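Local coordinates for autophagy-related protein 9 (Schizosaccharomyces pombe, PDB 7D0I) that scrambles phospholipids between the two leaflets of autophagic membranes, working as a homotrimer around a solvated central pore, and so enables vesicles to grow into autophagosomes, at residues A[346-351]-A[467-472]; A[369-374]-A[458-463]. The protein carries 1 engineered substitution. One frame throughout, in Å; residues are numbered along the deposited sequence.

Overall arrangement
Along the chain, helix 345-355 comes first and gives contact 1 its leading half; the loop that enters helix 373-382 then gives contact 2 its own. The chain next runs through several helices, two of them 412-425 and 427-447, and strand 455-457. It closes contact 2 at 458-463 and, a few residues on, contact 1 at 467-472. Contact 2 is therefore nested within the larger loop closed by contact 1, their centres about 15 Å apart. W463 joins the two: its indole packs against I351 and meets the ring of F350 at about 55°. Together they tie helices 345-355 and 373-382 to the segments around helix 461-464, where bound detergent headgroups lie.

Contact 1 of 2, residues A[346-351]-A[467-472]; sequences KDNYFI and EYNELQ. With LMN (Lauryl Maltose Neopentyl Glycol), chain G.
N348 and N469 meet amide to amide, and beside that pairing Y468 packs against N348 and I351. The N348 amide uses both its ends: OD1 accepts the backbone N of N469 at 3.1 Å, nearly straight, while ND2 donates to OD1 of N469. That second bond is modelled at 2.5 Å, a length too short to be trusted at this resolution. The two amide planes are 64° apart, yet the acceptor lies close to the plane of the N348 amide, and if both bonds hold they would fix the rotation of that group. An asparagine suits the other side as well, because residues 467-470 form a type II beta turn whose third position, N469, needs a positive phi (58°), which asparagine tolerates well.

Y468 lays its ring along the helix. With CG anti to the carbonyl carbon, the ring is placed so that CG2 of I351 sits over one face, 4.2 Å from the ring centroid, a CH-pi contact. At the ring edge, near its plane, the N348 carbonyl O approaches CE2 at 3.6 Å. The branched I351 serves two neighbours: CG2 covers the tyrosine, while CD1 reaches the carbonyl O of E467 at 3.5 Å.

Two residues past the turn, Q472 bends at chi2 (76°), and its OE1 accepts a hydrogen bond from OAR of the bound detergent at 3.2 Å. D347 also borders this sugar, and both residues belong to the detergent pocket.

Helix 336-343 lies beside N469, touching it through Y337, A340 and N341, and Y652 and A653 pack on Y468 and N348. L471 is the N-cap residue of helix 472-480, so the turn delivers the chain from helix 461-464 onto that next helix.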
loop_
_atom_site.group_PDB
_atom_site.type_symbol
_atom_site.label_atom_id
_atom_site.label_comp_id
_atom_site.label_asym_id
_atom_site.label_seq_id
_atom_site.Cartn_x
_atom_site.Cartn_y
_atom_site.Cartn_z
ATOM N N LYS A 346 24.164 18.738 26.831
ATOM C CA LYS A 346 25.245 19.612 26.397
ATOM C C LYS A 346 25.683 19.333 24.970
ATOM O O LYS A 346 26.135 20.250 24.276
ATOM C CB LYS A 346 26.455 19.461 27.311
ATOM C CG LYS A 346 26.154 19.559 28.777
ATOM C CD LYS A 346 27.438 19.499 29.564
ATOM C CE LYS A 346 27.174 19.490 31.044
ATOM N NZ LYS A 346 28.438 19.421 31.811
ATOM N N ASP A 347 25.572 18.088 24.519
ATOM C CA ASP A 347 25.913 17.786 23.139
ATOM C C ASP A 347 24.975 18.481 22.173
ATOM O O ASP A 347 25.380 18.827 21.066
ATOM C CB ASP A 347 25.887 16.283 22.904
ATOM C CG ASP A 347 27.008 15.567 23.611
ATOM O OD1 ASP A 347 28.168 15.996 23.469
ATOM O OD2 ASP A 347 26.729 14.580 24.318
ATOM N N ASN A 348 23.725 18.705 22.566
ATOM C CA ASN A 348 22.818 19.446 21.701
ATOM C C ASN A 348 23.249 20.898 21.572
ATOM O O ASN A 348 23.211 21.468 20.476
ATOM C CB ASN A 348 21.397 19.350 22.230
ATOM C CG ASN A 348 20.796 17.995 22.017
ATOM O OD1 ASN A 348 21.205 17.266 21.131
ATOM N ND2 ASN A 348 19.812 17.648 22.824
ATOM N N TYR A 349 23.677 21.511 22.669
ATOM C CA TYR A 349 24.210 22.862 22.576
ATOM C C TYR A 349 25.466 22.899 21.729
ATOM O O TYR A 349 25.705 23.871 21.015
ATOM C CB TYR A 349 24.501 23.415 23.964
ATOM C CG TYR A 349 23.288 23.905 24.695
ATOM C CD1 TYR A 349 22.657 25.073 24.321
ATOM C CD2 TYR A 349 22.783 23.212 25.771
ATOM C CE1 TYR A 349 21.556 25.525 24.987
ATOM C CE2 TYR A 349 21.684 23.657 26.447
ATOM C CZ TYR A 349 21.074 24.813 26.052
ATOM O OH TYR A 349 19.971 25.256 26.730
ATOM N N PHE A 350 26.282 21.849 21.793
ATOM C CA PHE A 350 27.488 21.807 20.971
ATOM C C PHE A 350 27.141 21.696 19.493
ATOM O O PHE A 350 27.717 22.398 18.657
ATOM C CB PHE A 350 28.372 20.647 21.405
ATOM C CG PHE A 350 29.753 20.698 20.845
ATOM C CD1 PHE A 350 30.762 21.332 21.525
ATOM C CD2 PHE A 350 30.048 20.102 19.641
ATOM C CE1 PHE A 350 32.026 21.374 21.017
ATOM C CE2 PHE A 350 31.315 20.147 19.133
ATOM C CZ PHE A 350 32.299 20.782 19.819
ATOM N N ILE A 351 26.216 20.802 19.149
ATOM C CA ILE A 351 25.763 20.678 17.768
ATOM C C ILE A 351 25.223 22.003 17.266
ATOM O O ILE A 351 25.463 22.392 16.119
ATOM C CB ILE A 351 24.702 19.571 17.649
ATOM C CG1 ILE A 351 25.271 18.228 18.064
ATOM C CG2 ILE A 351 24.204 19.469 16.243
ATOM C CD1 ILE A 351 24.219 17.203 18.291
ATOM N N GLU A 467 22.671 14.677 14.403
ATOM C CA GLU A 467 21.357 15.208 14.711
ATOM C C GLU A 467 21.215 15.385 16.210
ATOM O O GLU A 467 21.982 14.838 16.997
ATOM C CB GLU A 467 20.267 14.281 14.185
ATOM C CG GLU A 467 20.213 14.228 12.685
ATOM C CD GLU A 467 19.233 13.218 12.177
ATOM O OE1 GLU A 467 18.874 12.302 12.944
ATOM O OE2 GLU A 467 18.817 13.338 11.008
ATOM N N TYR A 468 20.222 16.167 16.601
ATOM C CA TYR A 468 19.982 16.395 18.012
ATOM C C TYR A 468 19.342 15.170 18.639
ATOM O O TYR A 468 18.560 14.460 18.010
ATOM C CB TYR A 468 19.090 17.609 18.209
ATOM C CG TYR A 468 19.640 18.868 17.605
ATOM C CD1 TYR A 468 19.268 19.264 16.345
ATOM C CD2 TYR A 468 20.524 19.662 18.300
ATOM C CE1 TYR A 468 19.760 20.407 15.794
ATOM C CE2 TYR A 468 21.016 20.810 17.757
ATOM C CZ TYR A 468 20.634 21.175 16.502
ATOM O OH TYR A 468 21.122 22.319 15.936
ATOM N N ASN A 469 19.700 14.917 19.890
ATOM C CA ASN A 469 19.210 13.796 20.681
ATOM C C ASN A 469 19.489 12.448 20.036
ATOM O O ASN A 469 18.932 11.437 20.467
ATOM C CB ASN A 469 17.719 13.932 20.976
ATOM C CG ASN A 469 17.398 15.209 21.689
ATOM O OD1 ASN A 469 18.214 15.727 22.440
ATOM N ND2 ASN A 469 16.215 15.740 21.447
ATOM N N GLU A 470 20.344 12.402 19.023
ATOM C CA GLU A 470 20.789 11.143 18.442
ATOM C C GLU A 470 21.980 10.657 19.245
ATOM O O GLU A 470 23.076 11.205 19.129
ATOM C CB GLU A 470 21.156 11.307 16.974
ATOM C CG GLU A 470 21.927 10.145 16.426
ATOM C CD GLU A 470 21.912 10.102 14.929
ATOM O OE1 GLU A 470 21.162 9.276 14.373
ATOM O OE2 GLU A 470 22.643 10.894 14.303
ATOM N N LEU A 471 21.759 9.641 20.070
ATOM C CA LEU A 471 22.804 9.141 20.941
ATOM C C LEU A 471 23.979 8.645 20.118
ATOM O O LEU A 471 23.858 8.349 18.934
ATOM C CB LEU A 471 22.255 8.042 21.843
ATOM C CG LEU A 471 21.305 8.545 22.924
ATOM C CD1 LEU A 471 20.676 7.396 23.633
ATOM C CD2 LEU A 471 22.049 9.396 23.904
ATOM N N GLN A 472 25.142 8.568 20.763
ATOM C CA GLN A 472 26.384 8.363 20.028
ATOM C C GLN A 472 26.373 7.070 19.231
ATOM O O GLN A 472 26.850 7.040 18.095
ATOM C CB GLN A 472 27.567 8.375 20.987
ATOM C CG GLN A 472 28.890 8.164 20.303
ATOM C CD GLN A 472 29.371 9.393 19.585
ATOM O OE1 GLN A 472 29.514 10.452 20.180
ATOM N NE2 GLN A 472 29.633 9.259 18.299
HETATM C C1 LMN G . 36.934 12.471 26.537
HETATM O O1 LMN G . 37.928 12.728 27.354
HETATM C C2 LMN G . 36.529 10.984 26.593
HETATM O O2 LMN G . 36.225 10.641 27.941
HETATM C C3 LMN G . 35.324 10.750 25.743
HETATM O O3 LMN G . 34.991 9.322 25.804
HETATM C C4 LMN G . 35.513 11.147 24.336
HETATM O O4 LMN G . 34.171 11.182 23.680
HETATM C C5 LMN G . 36.146 12.491 24.165
HETATM O O5 LMN G . 37.311 12.725 25.057
HETATM C C6 LMN G . 36.600 12.665 22.714
HETATM O O6 LMN G . 36.975 11.415 22.181
HETATM C CAA LMN G . 49.861 16.183 28.227
HETATM C CAB LMN G . 46.180 20.099 27.523
HETATM O OAI LMN G . 33.808 9.772 18.096
HETATM O OAJ LMN G . 31.882 13.334 20.759
HETATM O OAL LMN G . 31.272 16.081 29.556
HETATM O OAN LMN G . 33.960 16.866 25.244
HETATM O OAP LMN G . 35.199 17.302 27.377
HETATM O OAQ LMN G . 32.640 7.424 20.013
HETATM O OAR LMN G . 29.357 13.108 21.937
HETATM O OAS LMN G . 32.336 6.914 22.725
HETATM O OAT LMN G . 29.822 11.052 24.044
HETATM O OAU LMN G . 31.952 9.867 23.938
HETATM O OAV LMN G . 30.156 13.733 26.160
HETATM C CAW LMN G . 48.759 15.194 28.677
HETATM C CAX LMN G . 45.000 19.567 26.686
HETATM C CAY LMN G . 47.612 15.214 27.638
HETATM C CAZ LMN G . 43.813 20.548 26.838
HETATM C CBA LMN G . 46.256 15.425 28.361
HETATM C CBB LMN G . 42.641 19.856 27.586
HETATM C CBC LMN G . 45.230 16.003 27.343
HETATM C CBD LMN G . 41.811 20.955 28.301
HETATM C CBE LMN G . 43.911 16.374 28.085
HETATM C CBF LMN G . 40.963 20.321 29.439
HETATM C CBG LMN G . 43.513 15.220 29.056
HETATM C CBH LMN G . 40.390 18.962 28.950
HETATM C CBI LMN G . 42.061 15.479 29.578
HETATM C CBJ LMN G . 39.655 18.272 30.142
HETATM C CBK LMN G . 41.031 14.813 28.601
HETATM C CBL LMN G . 38.570 17.292 29.570
HETATM C CBM LMN G . 34.419 9.744 19.363
HETATM C CBN LMN G . 32.247 14.296 21.727
HETATM C CBP LMN G . 31.578 16.047 28.178
HETATM C CBQ LMN G . 39.734 14.439 29.402
HETATM C CBR LMN G . 38.562 16.415 28.259
HETATM C CBS LMN G . 38.453 14.056 27.202
HETATM C CBT LMN G . 37.137 14.543 29.428
HETATM O OBV LMN G . 36.094 15.504 29.176
HETATM O OBX LMN G . 33.809 15.367 28.845
HETATM O OBY LMN G . 33.658 10.725 21.457
HETATM O OBZ LMN G . 31.946 14.634 24.107
HETATM O OCB LMN G . 32.988 13.619 26.001
HETATM C CCC LMN G . 33.354 9.708 20.420
HETATM C CCD LMN G . 31.234 14.330 22.840
HETATM C CCF LMN G . 32.681 15.053 27.929
HETATM C CCH LMN G . 34.271 15.622 25.963
HETATM C CCJ LMN G . 35.118 15.095 28.266
HETATM C CCL LMN G . 35.293 15.918 27.007
HETATM C CCM LMN G . 38.458 14.867 28.578
HETATM C CCN LMN G . 33.252 8.291 20.987
HETATM C CCO LMN G . 30.483 12.989 22.826
HETATM C CCQ LMN G . 32.999 15.026 26.420
HETATM C CCR LMN G . 34.042 10.153 22.766
HETATM C CCS LMN G . 32.185 13.405 24.888
HETATM C CCT LMN G . 32.439 8.287 22.228
HETATM C CCU LMN G . 29.977 12.507 24.140
HETATM C CCV LMN G . 33.016 9.143 23.296
HETATM C CCW LMN G . 30.848 12.802 25.308
#

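Contact 2 of 2, residues A[369-374]-A[458-463]; sequences RILTHT and TPLALW. With LMN (Lauryl Maltose Neopentyl Glycol), chain H.
The carbonyl O of T458 receives two backbone N-H groups, L462 N at 3.1 Å and, more weakly, A461 N, in the turn that presents P459 and L460 to L371. T458 OG1 accepts from A461 N as well, a capping bond at 3.2 Å, a role for which threonine is well suited at the start of a helix.

L460 projects between two residues of the facing loop. Its chi1 of -178° carries the branch toward that loop, where the two methyls find different partners: CD1 lies 3.8 Å from CD2 of L371, the leucines crossing at about a right angle, while CD2 packs on CB of R369 at 3.6 Å. The same CD2 stands over one face of the R369 guanidinium, offset toward its rim; the arginine thus lays a flat group over a methyl. L371 also reaches W463, its CD2 coming obliquely to the indole CD1, while P459 CB approaches the L371 carbonyl O.

In this ATG9-family fold the contact joins the entrance of helix 373-382 to the start of helix 461-464, on the cytoplasmic side by inferred topology. W463 NE1 bonds E376 OE1 of helix 373-382, a second link between these two parts.

H373 stands at the first turn of its helix. Carbon C5 of the detergent sugar sits 3.7 Å above the plane of its ring, over the centre, and ND1 is hydrogen-bonded to E610 of helix 603-624. With a leucine in its place, E610 would probably lose its hydrogen-bonding mate and the sugar the flat face it rests on. W377 meets the imidazole too, its ring plane at about 60°, within the same detergent pocket.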
loop_
_atom_site.group_PDB
_atom_site.type_symbol
_atom_site.label_atom_id
_atom_site.label_comp_id
_atom_site.label_asym_id
_atom_site.label_seq_id
_atom_site.Cartn_x
_atom_site.Cartn_y
_atom_site.Cartn_z
ATOM N N ARG A 369 37.962 25.559 8.556
ATOM C CA ARG A 369 37.252 25.170 9.767
ATOM C C ARG A 369 37.806 23.832 10.235
ATOM O O ARG A 369 37.566 22.803 9.601
ATOM C CB ARG A 369 35.755 25.065 9.512
ATOM C CG ARG A 369 35.092 26.322 9.027
ATOM C CD ARG A 369 33.636 26.046 8.763
ATOM N NE ARG A 369 32.890 25.827 9.995
ATOM C CZ ARG A 369 31.842 25.021 10.094
ATOM N NH1 ARG A 369 31.211 24.883 11.246
ATOM N NH2 ARG A 369 31.433 24.339 9.038
ATOM N N ILE A 370 38.542 23.840 11.338
ATOM C CA ILE A 370 39.101 22.627 11.912
ATOM C C ILE A 370 38.453 22.387 13.264
ATOM O O ILE A 370 38.314 23.314 14.066
ATOM C CB ILE A 370 40.634 22.709 12.044
ATOM C CG1 ILE A 370 41.063 24.099 12.520
ATOM C CG2 ILE A 370 41.297 22.330 10.731
ATOM C CD1 ILE A 370 41.315 24.185 14.005
ATOM N N LEU A 371 38.051 21.145 13.509
ATOM C CA LEU A 371 37.475 20.734 14.782
ATOM C C LEU A 371 38.209 19.467 15.205
ATOM O O LEU A 371 37.761 18.358 14.924
ATOM C CB LEU A 371 35.982 20.512 14.656
ATOM C CG LEU A 371 35.164 20.297 15.920
ATOM C CD1 LEU A 371 35.385 21.415 16.901
ATOM C CD2 LEU A 371 33.723 20.237 15.539
ATOM N N THR A 372 39.340 19.639 15.879
ATOM C CA THR A 372 40.099 18.518 16.398
ATOM C C THR A 372 39.394 17.951 17.624
ATOM O O THR A 372 38.301 18.377 17.994
ATOM C CB THR A 372 41.516 18.966 16.735
ATOM O OG1 THR A 372 41.897 20.018 15.843
ATOM C CG2 THR A 372 42.488 17.829 16.575
ATOM N N HIS A 373 40.015 16.967 18.268
ATOM C CA HIS A 373 39.488 16.515 19.546
ATOM C C HIS A 373 39.912 17.438 20.673
ATOM O O HIS A 373 39.161 17.616 21.637
ATOM C CB HIS A 373 39.915 15.072 19.828
ATOM C CG HIS A 373 41.389 14.836 19.717
ATOM N ND1 HIS A 373 41.985 14.385 18.559
ATOM C CD2 HIS A 373 42.389 15.007 20.612
ATOM C CE1 HIS A 373 43.288 14.278 18.750
ATOM N NE2 HIS A 373 43.559 14.647 19.988
ATOM N N THR A 374 41.083 18.060 20.562
ATOM C CA THR A 374 41.475 19.045 21.563
ATOM C C THR A 374 40.636 20.306 21.459
ATOM O O THR A 374 40.379 20.957 22.476
ATOM C CB THR A 374 42.948 19.397 21.427
ATOM O OG1 THR A 374 43.177 19.968 20.136
ATOM C CG2 THR A 374 43.797 18.163 21.591
ATOM N N THR A 458 35.925 13.575 8.143
ATOM C CA THR A 458 36.693 14.423 9.030
ATOM C C THR A 458 35.918 14.663 10.321
ATOM O O THR A 458 34.693 14.573 10.340
ATOM C CB THR A 458 37.009 15.751 8.361
ATOM O OG1 THR A 458 35.795 16.467 8.132
ATOM C CG2 THR A 458 37.688 15.518 7.046
ATOM N N PRO A 459 36.613 14.958 11.421
ATOM C CA PRO A 459 35.904 15.220 12.679
ATOM C C PRO A 459 34.898 16.347 12.600
ATOM O O PRO A 459 33.960 16.366 13.398
ATOM C CB PRO A 459 37.039 15.554 13.646
ATOM C CG PRO A 459 38.172 14.791 13.127
ATOM C CD PRO A 459 38.063 14.851 11.639
ATOM N N LEU A 460 35.060 17.288 11.677
ATOM C CA LEU A 460 34.056 18.323 11.494
ATOM C C LEU A 460 32.887 17.832 10.659
ATOM O O LEU A 460 31.780 18.360 10.785
ATOM C CB LEU A 460 34.678 19.547 10.838
ATOM C CG LEU A 460 33.759 20.737 10.627
ATOM C CD1 LEU A 460 33.400 21.355 11.944
ATOM C CD2 LEU A 460 34.430 21.739 9.734
ATOM N N ALA A 461 33.107 16.839 9.805
ATOM C CA ALA A 461 31.999 16.239 9.083
ATOM C C ALA A 461 31.127 15.402 9.991
ATOM O O ALA A 461 29.954 15.196 9.686
ATOM C CB ALA A 461 32.514 15.373 7.944
ATOM N N LEU A 462 31.672 14.902 11.091
ATOM C CA LEU A 462 30.891 14.095 12.009
ATOM C C LEU A 462 30.076 14.925 12.982
ATOM O O LEU A 462 29.207 14.375 13.658
ATOM C CB LEU A 462 31.805 13.148 12.777
ATOM C CG LEU A 462 32.331 11.971 11.972
ATOM C CD1 LEU A 462 33.003 10.995 12.885
ATOM C CD2 LEU A 462 31.196 11.313 11.259
ATOM N N TRP A 463 30.337 16.222 13.085
ATOM C CA TRP A 463 29.464 17.124 13.819
ATOM C C TRP A 463 28.500 17.861 12.912
ATOM O O TRP A 463 27.524 18.432 13.403
ATOM C CB TRP A 463 30.283 18.141 14.609
ATOM C CG TRP A 463 30.832 17.599 15.873
ATOM C CD1 TRP A 463 32.130 17.354 16.155
ATOM C CD2 TRP A 463 30.091 17.222 17.036
ATOM N NE1 TRP A 463 32.253 16.852 17.421
ATOM C CE2 TRP A 463 31.009 16.763 17.982
ATOM C CE3 TRP A 463 28.736 17.231 17.366
ATOM C CZ2 TRP A 463 30.622 16.318 19.238
ATOM C CZ3 TRP A 463 28.356 16.786 18.608
ATOM C CH2 TRP A 463 29.291 16.339 19.527
HETATM C C1 LMN H . 40.981 10.798 22.675
HETATM O O1 LMN H . 40.785 10.369 23.895
HETATM C C2 LMN H . 40.235 9.902 21.657
HETATM O O2 LMN H . 38.836 10.148 21.794
HETATM C C3 LMN H . 40.614 10.135 20.222
HETATM O O3 LMN H . 40.135 8.966 19.472
HETATM C C4 LMN H . 42.055 10.305 19.958
HETATM O O4 LMN H . 42.238 10.937 18.613
HETATM C C5 LMN H . 42.725 11.181 20.954
HETATM O O5 LMN H . 42.484 10.716 22.332
HETATM C C6 LMN H . 44.234 11.207 20.717
HETATM O O6 LMN H . 44.846 11.951 21.747
HETATM C CAA LMN H . 52.008 11.450 27.659
HETATM C CAB LMN H . 43.159 14.148 36.279
HETATM O OAI LMN H . 44.595 6.792 15.971
HETATM O OAJ LMN H . 32.862 4.532 25.743
HETATM O OAL LMN H . 40.895 6.548 22.403
HETATM O OAN LMN H . 35.876 5.948 25.745
HETATM O OAP LMN H . 38.293 6.383 26.920
HETATM O OAQ LMN H . 43.033 8.166 13.959
HETATM O OAR LMN H . 33.697 1.217 23.396
HETATM O OAS LMN H . 40.435 8.857 14.729
HETATM O OAT LMN H . 35.565 1.371 21.325
HETATM O OAU LMN H . 40.745 11.341 16.553
HETATM O OAV LMN H . 37.787 3.299 22.307
HETATM C CAW LMN H . 50.874 10.934 26.745
HETATM C CAX LMN H . 42.657 13.797 34.862
HETATM C CAY LMN H . 50.246 12.133 25.989
HETATM C CAZ LMN H . 43.499 12.625 34.300
HETATM C CBA LMN H . 48.864 11.750 25.387
HETATM C CBB LMN H . 43.014 12.280 32.864
HETATM C CBC LMN H . 48.324 10.432 26.021
HETATM C CBD LMN H . 41.564 11.720 32.927
HETATM C CBE LMN H . 47.358 9.733 25.019
HETATM C CBF LMN H . 41.388 10.651 31.807
HETATM C CBG LMN H . 46.360 10.782 24.444
HETATM C CBH LMN H . 40.667 11.280 30.576
HETATM C CBI LMN H . 45.171 10.944 25.446
HETATM C CBJ LMN H . 41.638 11.238 29.352
HETATM C CBK LMN H . 44.393 9.585 25.548
HETATM C CBL LMN H . 40.797 11.144 28.028
HETATM C CBM LMN H . 44.697 7.983 16.714
HETATM C CBN LMN H . 33.128 4.184 24.402
HETATM C CBP LMN H . 39.723 5.857 22.775
HETATM C CBQ LMN H . 43.306 9.694 26.677
HETATM C CBR LMN H . 41.182 11.142 26.497
HETATM C CBS LMN H . 41.930 9.715 24.469
HETATM C CBT LMN H . 40.973 8.532 26.562
HETATM O OBV LMN H . 39.570 8.841 26.517
HETATM O OBX LMN H . 39.666 7.343 24.686
HETATM O OBY LMN H . 43.712 10.187 16.945
HETATM O OBZ LMN H . 35.553 4.245 24.331
HETATM O OCB LMN H . 36.782 5.756 22.898
HETATM C CCC LMN H . 44.000 9.096 15.983
HETATM C CCD LMN H . 34.375 3.347 24.331
HETATM C CCF LMN H . 38.854 6.766 23.588
HETATM C CCH LMN H . 36.860 6.808 25.066
HETATM C CCJ LMN H . 38.834 8.228 25.497
HETATM C CCL LMN H . 37.711 7.424 26.122
HETATM C CCM LMN H . 41.849 9.774 26.060
HETATM C CCN LMN H . 42.732 8.536 15.320
HETATM C CCO LMN H . 34.319 2.475 23.073
HETATM C CCQ LMN H . 37.614 6.008 24.086
HETATM C CCR LMN H . 42.425 9.970 17.642
HETATM C CCS LMN H . 35.889 4.680 22.955
HETATM C CCT LMN H . 41.610 9.510 15.308
HETATM C CCU LMN H . 35.675 2.231 22.507
HETATM C CCV LMN H . 41.243 9.996 16.662
HETATM C CCW LMN H . 36.372 3.487 22.119
#